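PDB 3PF0: imelysin-like protein from Psychrobacter arcticus, which is of unknown function but belongs to the imelysin-like (M75 peptidase) family and is a putative metalloendopeptidase. Local coordinates for residues A[270-273]-A[274-278]. Numbering follows the deposited sequence.
Sequences AIIN and AKLAT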
loop_
_atom_site.group_PDB
_atom_site.type_symbol
_atom_site.label_atom_id
_atom_site.label_comp_id
_atom_site.label_asym_id
_atom_site.label_seq_id
_atom_site.Cartn_x
_atom_site.Cartn_y
_atom_site.Cartn_z
ATOM N N ALA A 270 8.865 -7.158 3.916
ATOM C CA ALA A 270 8.661 -6.865 2.498
ATOM C C ALA A 270 7.574 -5.798 2.273
ATOM O O ALA A 270 7.715 -4.984 1.363
ATOM C CB ALA A 270 8.302 -8.138 1.744
ATOM N N ILE A 271 6.507 -5.794 3.103
ATOM C CA ILE A 271 5.417 -4.815 2.991
ATOM C C ILE A 271 5.907 -3.428 3.457
ATOM O O ILE A 271 5.697 -2.451 2.742
ATOM C CB ILE A 271 4.125 -5.273 3.739
ATOM C CG1 ILE A 271 3.681 -6.700 3.304
ATOM C CG2 ILE A 271 2.979 -4.264 3.558
ATOM C CD1 ILE A 271 3.494 -6.923 1.727
ATOM N N ILE A 272 6.598 -3.352 4.618
ATOM C CA ILE A 272 7.117 -2.088 5.166
ATOM C C ILE A 272 8.171 -1.484 4.206
ATOM O O ILE A 272 8.155 -0.279 3.972
ATOM C CB ILE A 272 7.650 -2.267 6.621
ATOM C CG1 ILE A 272 6.541 -2.813 7.575
ATOM C CG2 ILE A 272 8.274 -0.976 7.182
ATOM C CD1 ILE A 272 5.171 -2.026 7.642
ATOM N N ASN A 273 9.040 -2.333 3.627
ATOM C CA ASN A 273 10.079 -1.958 2.669
ATOM C C ASN A 273 9.471 -1.350 1.393
ATOM O O ASN A 273 9.939 -0.304 0.937
ATOM C CB ASN A 273 10.925 -3.184 2.330
ATOM C CG ASN A 273 12.198 -2.899 1.588
ATOM O OD1 ASN A 273 13.092 -2.194 2.072
ATOM N ND2 ASN A 273 12.327 -3.501 0.420
ATOM N N ALA A 274 8.417 -1.974 0.842
ATOM C CA ALA A 274 7.736 -1.478 -0.360
ATOM C C ALA A 274 7.154 -0.080 -0.112
ATOM O O ALA A 274 7.313 0.802 -0.955
ATOM C CB ALA A 274 6.635 -2.445 -0.781
ATOM N N LYS A 275 6.556 0.140 1.081
ATOM C CA LYS A 275 5.987 1.433 1.460
ATOM C C LYS A 275 7.090 2.474 1.638
ATOM O O LYS A 275 6.946 3.587 1.130
ATOM C CB LYS A 275 5.135 1.317 2.733
ATOM C CG LYS A 275 3.876 0.489 2.523
ATOM C CD LYS A 275 2.920 0.583 3.696
ATOM C CE LYS A 275 1.593 0.006 3.293
ATOM N NZ LYS A 275 0.470 0.740 3.916
ATOM N N LEU A 276 8.214 2.101 2.302
ATOM C CA LEU A 276 9.349 3.013 2.515
ATOM C C LEU A 276 9.987 3.442 1.189
ATOM O O LEU A 276 10.257 4.628 1.002
ATOM C CB LEU A 276 10.426 2.392 3.427
ATOM C CG LEU A 276 10.254 2.540 4.933
ATOM C CD1 LEU A 276 11.345 1.762 5.666
ATOM C CD2 LEU A 276 10.275 4.014 5.370
ATOM N N ALA A 277 10.202 2.487 0.271
ATOM C CA ALA A 277 10.800 2.739 -1.048
ATOM C C ALA A 277 9.926 3.678 -1.908
ATOM O O ALA A 277 10.465 4.492 -2.664
ATOM C CB ALA A 277 11.027 1.422 -1.776
ATOM N N THR A 278 8.588 3.586 -1.768
ATOM C CA THR A 278 7.634 4.421 -2.505
ATOM C C THR A 278 7.690 5.844 -1.945
ATOM O O THR A 278 7.749 6.803 -2.718
ATOM C CB THR A 278 6.245 3.779 -2.453
ATOM O OG1 THR A 278 6.346 2.513 -3.097
ATOM C CG2 THR A 278 5.172 4.614 -3.132
#
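Ile272 and Leu276 sit one turn apart along the same flank of a helix, and their branches meet where Ile272 CG2 comes 4.4 Å from Leu276 CD1, a loose apolar touch. Leu276 CB and CG lie beside Ile272 O, as helix geometry places them, and the same carbonyl takes the hydrogen bond from Leu276 N. On an adjacent flank Lys275 starts back along the helix, its CG anti to its own carbonyl carbon (chi1 -67°), which lays that methylene 3.5 Å from Ile271 O and brings CE to within 4.5 Å of Ile271 CG2, a loose approach. The chain then runs on nearly extended and bends only at chi4, near its end, where NZ forms a salt bridge with Glu113. The Ile271–Lys275 and Ile272–Leu276 pairs follow the i to i+4 spacing of a regular alpha-helix, here helix 268-283 of an all-helical fold. Ile272 faces helices 225-250 and 298-316, Leu276 faces 298-316, and Ile271 reaches Ala106 of helix 92-112. Backbone hydrogen bonds run from the N atoms of Ala274, Lys275, Leu276 and Ala277 to the O atoms of Ala270, Ile271, Ile272 and Asn273 in turn. Asn273 has its CG swung anti to the backbone N (chi1 -168°), carrying the amide outward from the helix, and its side chain also touches Leu315. The next carbonyl, Ala274 O, is gripped twice by Thr278, one turn along, whose N and OG1 arrive from opposite faces of the carbonyl plane; the hydroxyl bond measures 2.9 Å from OG1 to Ala274 O, and OG1 is also hydrogen-bonded to Ser111 OG.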